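Local coordinates for protein yesU (Bacillus subtilis, PDB 1OQ1) that is of unknown function but has a galectin-like fold, a concanavalin-type beta-sandwich that in relatives often binds carbohydrate, at residues 14-17 against 21-24; 31-36 against 51-56. One frame throughout, in Å; residues are numbered along the deposited sequence.

Contact 1 lies where the chain of this galectin-like sandwich passes from strand 5-14 of one sheet to strand 26-29 of the other; contact 2 follows in sequence and joins strand 31-34 of one sheet to strand 51-54 of the other. Contact 1 is polar and local: two pieces of one loop are tied by hydrogen bonds to Asp-21, with a small apolar patch beside them. Contact 2 is apolar and spans the gap between sheets; Phe-51 and Phe-53 are buried, whereas Ile-33 is exposed. The two meet at Phe-35, whose ring packs on Val-22 and on the backbone of Leu-16 and Arg-17, and where Asp-24 O touches Pro-56 CB.

Contact 1. Residues 14-17 against 21-24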
ATOM      1  N   ASN A  14      -3.929  13.461   4.727  1.00  8.63           N
ATOM      2  CA  ASN A  14      -4.324  13.929   3.405  1.00  7.96           C
ATOM      3  C   ASN A  14      -5.759  13.474   3.141  1.00  8.85           C
ATOM      4  O   ASN A  14      -6.030  12.279   3.018  1.00  7.19           O
ATOM      5  CB  ASN A  14      -3.391  13.340   2.347  1.00  9.21           C
ATOM      6  CG  ASN A  14      -3.572  13.982   0.988  1.00  9.50           C
ATOM      7  OD1 ASN A  14      -4.685  14.327   0.596  1.00 11.51           O
ATOM      8  ND2 ASN A  14      -2.474  14.138   0.255  1.00 10.08           N
ATOM      9  N   PRO A  15      -6.700  14.426   3.064  1.00  9.96           N
ATOM     10  CA  PRO A  15      -8.112  14.114   2.817  1.00  9.83           C
ATOM     11  C   PRO A  15      -8.366  13.444   1.462  1.00  9.39           C
ATOM     12  O   PRO A  15      -9.322  12.677   1.314  1.00  8.43           O
ATOM     13  CB  PRO A  15      -8.790  15.484   2.905  1.00 11.29           C
ATOM     14  CG  PRO A  15      -7.891  16.258   3.814  1.00 12.96           C
ATOM     15  CD  PRO A  15      -6.522  15.861   3.345  1.00 11.49           C
ATOM     16  N   LEU A  16      -7.508  13.743   0.487  1.00  8.85           N
ATOM     17  CA  LEU A  16      -7.637  13.206  -0.868  1.00  9.63           C
ATOM     18  C   LEU A  16      -8.996  13.599  -1.452  1.00 10.48           C
ATOM     19  O   LEU A  16      -9.712  12.765  -2.016  1.00  8.55           O
ATOM     20  CB  LEU A  16      -7.482  11.678  -0.861  1.00 10.49           C
ATOM     21  CG  LEU A  16      -6.113  11.118  -0.455  1.00 10.39           C
ATOM     22  CD1 LEU A  16      -6.169   9.596  -0.411  1.00 10.22           C
ATOM     23  CD2 LEU A  16      -5.048  11.575  -1.443  1.00 10.86           C
ATOM     24  N   ARG A  17      -9.338  14.878  -1.314  1.00 10.89           N
ATOM     25  CA  ARG A  17     -10.619  15.393  -1.794  1.00 12.26           C
ATOM     26  C   ARG A  17     -10.530  16.218  -3.077  1.00 13.81           C
ATOM     27  O   ARG A  17     -11.532  16.386  -3.775  1.00 14.40           O
ATOM     28  CB  ARG A  17     -11.291  16.230  -0.700  1.00 15.59           C
ATOM     29  CG  ARG A  17     -11.605  15.446   0.567  1.00 18.27           C
ATOM     30  CD  ARG A  17     -12.370  16.271   1.601  1.00 21.52           C
ATOM     31  NE  ARG A  17     -13.714  16.628   1.152  1.00 24.06           N
ATOM     32  CZ  ARG A  17     -14.041  17.797   0.610  1.00 25.35           C
ATOM     33  NH1 ARG A  17     -13.121  18.741   0.446  1.00 25.30           N
ATOM     34  NH2 ARG A  17     -15.292  18.026   0.232  1.00 25.19           N
ATOM     35  N   ASP A  21      -4.583  18.133  -3.378  1.00 12.18           N
ATOM     36  CA  ASP A  21      -4.135  17.193  -2.354  1.00 12.77           C
ATOM     37  C   ASP A  21      -3.037  16.242  -2.826  1.00 13.71           C
ATOM     38  O   ASP A  21      -2.255  15.744  -2.015  1.00 13.37           O
ATOM     39  CB  ASP A  21      -5.317  16.382  -1.811  1.00 12.46           C
ATOM     40  CG  ASP A  21      -6.253  17.220  -0.964  1.00 14.15           C
ATOM     41  OD1 ASP A  21      -5.746  18.091  -0.229  1.00 14.36           O
ATOM     42  OD2 ASP A  21      -7.484  17.002  -1.018  1.00 13.08           O
ATOM     43  N   VAL A  22      -2.973  15.979  -4.127  1.00 13.31           N
ATOM     44  CA  VAL A  22      -1.943  15.087  -4.646  1.00 13.83           C
ATOM     45  C   VAL A  22      -0.990  15.845  -5.560  1.00 17.10           C
ATOM     46  O   VAL A  22      -0.351  15.261  -6.434  1.00 14.40           O
ATOM     47  CB  VAL A  22      -2.557  13.907  -5.423  1.00 14.01           C
ATOM     48  CG1 VAL A  22      -3.428  13.078  -4.491  1.00 12.46           C
ATOM     49  CG2 VAL A  22      -3.372  14.422  -6.599  1.00 14.98           C
ATOM     50  N   LYS A  23      -0.895  17.150  -5.326  1.00 19.46           N
ATOM     51  CA  LYS A  23      -0.037  18.043  -6.099  1.00 25.08           C
ATOM     52  C   LYS A  23       1.350  17.491  -6.428  1.00 24.24           C
ATOM     53  O   LYS A  23       1.727  17.406  -7.598  1.00 26.78           O
ATOM     54  CB  LYS A  23       0.117  19.375  -5.357  1.00 28.82           C
ATOM     55  CG  LYS A  23       1.080  20.349  -6.017  1.00 34.66           C
ATOM     56  CD  LYS A  23       1.259  21.609  -5.185  1.00 39.08           C
ATOM     57  CE  LYS A  23       2.252  22.564  -5.836  1.00 42.29           C
ATOM     58  NZ  LYS A  23       3.599  21.946  -6.001  1.00 43.58           N
ATOM     59  N   ASP A  24       2.110  17.122  -5.399  1.00 22.34           N
ATOM     60  CA  ASP A  24       3.463  16.614  -5.598  1.00 22.31           C
ATOM     61  C   ASP A  24       3.614  15.097  -5.567  1.00 19.09           C
ATOM     62  O   ASP A  24       4.722  14.592  -5.393  1.00 18.68           O
ATOM     63  CB  ASP A  24       4.412  17.226  -4.564  1.00 27.04           C
ATOM     64  CG  ASP A  24       4.660  18.704  -4.798  1.00 30.85           C
ATOM     65  OD1 ASP A  24       5.191  19.056  -5.873  1.00 33.38           O
ATOM     66  OD2 ASP A  24       4.326  19.513  -3.906  1.00 33.51           O
TER
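Asp-21 OD2 is gripped by two backbone N-H groups, those of Arg-17 and Ser-18, and so ties down the loop that leaves strand 5-14 in this beta-sandwich. The bond from Arg-17 N to Asp-21 OD2 measures 2.8 Å and reaches the oxygen on its anti side, 22° out of the carboxylate plane. Asp-21 CG lies beside its own backbone N (chi1 -71°), which swings the carboxylate across to the 14-17 backbone. The guanidinium of Arg-17 takes no part in this grip: its NH1 stays 6.1 Å from Asp-21 OD2.

Asn-14 makes the second tie, with both ends of its amide in use. Its OD1 accepts from Leu-16 N at 2.9 Å, closing an Asx turn where the strand gives way to loop. Its ND2 gives a fairly straight bond to the backbone O of Asp-21, 2.8 Å long; the acceptor lies nearly in the amide plane, while the donor stands above the carbonyl plane. A further bond links ND2 to Tyr-12 OH, so the rotation of this buried amide is fixed from both ends. Amide and carboxylate planes are turned 73° apart, and Asn-14 OD1 comes within 3.2 Å of Asp-21 CB.

Asn-14 and Pro-15 are also tied to Phe-215 and Asp-214 by backbone hydrogen bonds, fastening the start of the turn to strand 209-222. Next to the polar network, buried Leu-16 and Val-22 cross at about a right angle, Leu-16 CD2 resting 3.8 Å from Val-22 CG1.

Contact 2. Residues 31-36 against 51-56; sequences GQISFD and FVFWCP
Gly-31 packs its CA against the ring of Phe-51 at the close end of this contact between the two sheets of the beta-sandwich. The distance from Gly-31 CA to Phe-51 CD2 is only 3.2 Å. Phe-51 CG sits between its backbone N and carbonyl carbon (chi1 71°), which sends the ring out across the gap to Gly-31, its edge toward Phe-53 N in plane, while CD2 and CE2 meet the glycine. The ring also meets that of His-44, and the side chain touches Met-27.

From Gly-31 and Phe-51, 5.8 Å apart at their CA atoms, the strands diverge, and two residues on the gap is bridged by side chains alone. Here the solvent side begins: Ile-33 is exposed, yet it reaches with its terminal methyl to the buried ring of Phe-53, the two side chains crossing at about a right angle. Phe-53 CG is anti to its backbone N (chi1 -171°), carrying the ring into the gap, where the ring meets that of Trp-25, and the side chain touches Met-27. Ile-33 CD1 approaches the far end of this ring, 3.5 Å from Phe-53 CZ and 3.8 Å from Phe-53 CE1.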
ATOM      1  N   GLY A  31      -1.776   5.346 -14.629  1.00  9.86           N
ATOM      2  CA  GLY A  31      -2.916   5.551 -13.759  1.00  9.64           C
ATOM      3  C   GLY A  31      -3.701   6.773 -14.191  1.00 12.08           C
ATOM      4  O   GLY A  31      -3.150   7.707 -14.775  1.00 12.20           O
ATOM      5  N   GLN A  32      -4.997   6.766 -13.907  1.00 12.78           N
ATOM      6  CA  GLN A  32      -5.861   7.883 -14.256  1.00 16.41           C
ATOM      7  C   GLN A  32      -6.431   8.433 -12.950  1.00 15.81           C
ATOM      8  O   GLN A  32      -6.965   7.679 -12.140  1.00 14.47           O
ATOM      9  CB  GLN A  32      -6.979   7.392 -15.175  1.00 21.83           C
ATOM     10  CG  GLN A  32      -7.744   8.485 -15.887  1.00 30.63           C
ATOM     11  CD  GLN A  32      -8.628   7.933 -16.987  1.00 35.20           C
ATOM     12  OE1 GLN A  32      -9.317   8.681 -17.679  1.00 39.51           O
ATOM     13  NE2 GLN A  32      -8.609   6.614 -17.156  1.00 37.67           N
ATOM     14  N   ILE A  33      -6.307   9.743 -12.756  1.00 15.31           N
ATOM     15  CA  ILE A  33      -6.780  10.405 -11.544  1.00 16.82           C
ATOM     16  C   ILE A  33      -8.054  11.222 -11.758  1.00 17.90           C
ATOM     17  O   ILE A  33      -8.173  11.963 -12.736  1.00 16.29           O
ATOM     18  CB  ILE A  33      -5.680  11.337 -10.986  1.00 17.43           C
ATOM     19  CG1 ILE A  33      -4.460  10.507 -10.582  1.00 16.98           C
ATOM     20  CG2 ILE A  33      -6.210  12.142  -9.813  1.00 18.00           C
ATOM     21  CD1 ILE A  33      -3.234  11.332 -10.269  1.00 18.37           C
ATOM     22  N   SER A  34      -8.995  11.085 -10.827  1.00 16.07           N
ATOM     23  CA  SER A  34     -10.268  11.799 -10.873  1.00 18.35           C
ATOM     24  C   SER A  34     -10.716  12.118  -9.447  1.00 18.46           C
ATOM     25  O   SER A  34     -10.368  11.400  -8.510  1.00 16.82           O
ATOM     26  CB  SER A  34     -11.326  10.936 -11.560  1.00 19.95           C
ATOM     27  OG  SER A  34     -12.629  11.397 -11.260  1.00 27.57           O
ATOM     28  N   PHE A  35     -11.485  13.189  -9.276  1.00 18.74           N
ATOM     29  CA  PHE A  35     -11.954  13.545  -7.943  1.00 20.86           C
ATOM     30  C   PHE A  35     -13.464  13.713  -7.827  1.00 22.83           C
ATOM     31  O   PHE A  35     -13.953  14.567  -7.085  1.00 23.63           O
ATOM     32  CB  PHE A  35     -11.236  14.800  -7.441  1.00 19.35           C
ATOM     33  CG  PHE A  35      -9.814  14.549  -7.018  1.00 19.52           C
ATOM     34  CD1 PHE A  35      -8.771  14.629  -7.934  1.00 20.49           C
ATOM     35  CD2 PHE A  35      -9.525  14.183  -5.708  1.00 19.97           C
ATOM     36  CE1 PHE A  35      -7.459  14.346  -7.549  1.00 17.85           C
ATOM     37  CE2 PHE A  35      -8.220  13.897  -5.314  1.00 19.07           C
ATOM     38  CZ  PHE A  35      -7.183  13.979  -6.240  1.00 18.79           C
ATOM     39  N   ASP A  36     -14.196  12.883  -8.560  1.00 24.67           N
ATOM     40  CA  ASP A  36     -15.653  12.900  -8.530  1.00 28.57           C
ATOM     41  C   ASP A  36     -16.084  12.686  -7.077  1.00 27.13           C
ATOM     42  O   ASP A  36     -15.469  11.905  -6.354  1.00 26.75           O
ATOM     43  CB  ASP A  36     -16.198  11.772  -9.412  1.00 36.24           C
ATOM     44  CG  ASP A  36     -17.699  11.857  -9.616  1.00 41.93           C
ATOM     45  OD1 ASP A  36     -18.442  11.886  -8.612  1.00 46.51           O
ATOM     46  OD2 ASP A  36     -18.137  11.886 -10.787  1.00 46.37           O
ATOM     47  N   PHE A  51       0.189   0.560 -12.261  1.00  6.77           N
ATOM     48  CA  PHE A  51       0.934   1.711 -11.762  1.00  7.56           C
ATOM     49  C   PHE A  51       1.187   1.692 -10.263  1.00  7.68           C
ATOM     50  O   PHE A  51       0.676   0.844  -9.540  1.00  7.63           O
ATOM     51  CB  PHE A  51       0.161   2.996 -12.093  1.00  7.86           C
ATOM     52  CG  PHE A  51      -1.110   3.176 -11.284  1.00  7.75           C
ATOM     53  CD1 PHE A  51      -1.059   3.531  -9.935  1.00  8.67           C
ATOM     54  CD2 PHE A  51      -2.355   2.982 -11.871  1.00  7.95           C
ATOM     55  CE1 PHE A  51      -2.231   3.689  -9.182  1.00  9.25           C
ATOM     56  CE2 PHE A  51      -3.534   3.137 -11.124  1.00  8.50           C
ATOM     57  CZ  PHE A  51      -3.466   3.491  -9.777  1.00  8.54           C
ATOM     58  N   VAL A  52       2.004   2.641  -9.822  1.00  7.27           N
ATOM     59  CA  VAL A  52       2.271   2.853  -8.407  1.00  7.14           C
ATOM     60  C   VAL A  52       2.229   4.377  -8.290  1.00  8.40           C
ATOM     61  O   VAL A  52       2.941   5.080  -9.007  1.00  9.44           O
ATOM     62  CB  VAL A  52       3.646   2.336  -7.959  1.00  6.41           C
ATOM     63  CG1 VAL A  52       3.808   2.577  -6.460  1.00  7.88           C
ATOM     64  CG2 VAL A  52       3.774   0.844  -8.262  1.00  8.03           C
ATOM     65  N   PHE A  53       1.371   4.872  -7.405  1.00  7.00           N
ATOM     66  CA  PHE A  53       1.177   6.307  -7.187  1.00  7.77           C
ATOM     67  C   PHE A  53       1.747   6.619  -5.806  1.00  7.95           C
ATOM     68  O   PHE A  53       1.163   6.245  -4.793  1.00  9.72           O
ATOM     69  CB  PHE A  53      -0.325   6.601  -7.251  1.00  7.71           C
ATOM     70  CG  PHE A  53      -0.680   8.061  -7.247  1.00  8.80           C
ATOM     71  CD1 PHE A  53       0.063   8.985  -7.978  1.00  9.94           C
ATOM     72  CD2 PHE A  53      -1.807   8.500  -6.561  1.00 11.01           C
ATOM     73  CE1 PHE A  53      -0.317  10.322  -8.025  1.00  9.69           C
ATOM     74  CE2 PHE A  53      -2.198   9.838  -6.603  1.00 10.77           C
ATOM     75  CZ  PHE A  53      -1.451  10.749  -7.338  1.00 10.92           C
ATOM     76  N   TRP A  54       2.885   7.307  -5.777  1.00  8.35           N
ATOM     77  CA  TRP A  54       3.573   7.614  -4.524  1.00  9.05           C
ATOM     78  C   TRP A  54       3.318   8.944  -3.837  1.00  9.19           C
ATOM     79  O   TRP A  54       3.227   9.989  -4.481  1.00 10.77           O
ATOM     80  CB  TRP A  54       5.094   7.542  -4.712  1.00  9.38           C
ATOM     81  CG  TRP A  54       5.638   6.258  -5.211  1.00  8.14           C
ATOM     82  CD1 TRP A  54       5.902   5.923  -6.512  1.00  8.79           C
ATOM     83  CD2 TRP A  54       6.024   5.132  -4.419  1.00  7.43           C
ATOM     84  NE1 TRP A  54       6.432   4.658  -6.575  1.00  8.86           N
ATOM     85  CE2 TRP A  54       6.518   4.147  -5.304  1.00  8.50           C
ATOM     86  CE3 TRP A  54       6.001   4.857  -3.044  1.00  8.50           C
ATOM     87  CZ2 TRP A  54       6.986   2.905  -4.860  1.00  6.30           C
ATOM     88  CZ3 TRP A  54       6.468   3.618  -2.599  1.00  7.55           C
ATOM     89  CH2 TRP A  54       6.954   2.659  -3.508  1.00  6.89           C
ATOM     90  N   CYS A  55       3.244   8.888  -2.511  1.00  9.40           N
ATOM     91  CA  CYS A  55       3.124  10.081  -1.687  1.00  9.68           C
ATOM     92  C   CYS A  55       4.597  10.517  -1.642  1.00 10.30           C
ATOM     93  O   CYS A  55       5.490   9.681  -1.500  1.00  9.83           O
ATOM     94  CB  CYS A  55       2.628   9.707  -0.290  1.00  9.72           C
ATOM     95  SG  CYS A  55       2.763  11.019   0.948  1.00 10.52           S
ATOM     96  N   PRO A  56       4.878  11.824  -1.744  1.00 11.25           N
ATOM     97  CA  PRO A  56       6.282  12.253  -1.720  1.00 11.80           C
ATOM     98  C   PRO A  56       7.011  12.282  -0.379  1.00 12.14           C
ATOM     99  O   PRO A  56       8.241  12.354  -0.344  1.00 12.73           O
ATOM    100  CB  PRO A  56       6.214  13.639  -2.349  1.00 12.95           C
ATOM    101  CG  PRO A  56       4.925  14.170  -1.784  1.00 14.05           C
ATOM    102  CD  PRO A  56       3.974  12.976  -1.915  1.00 12.50           C
TER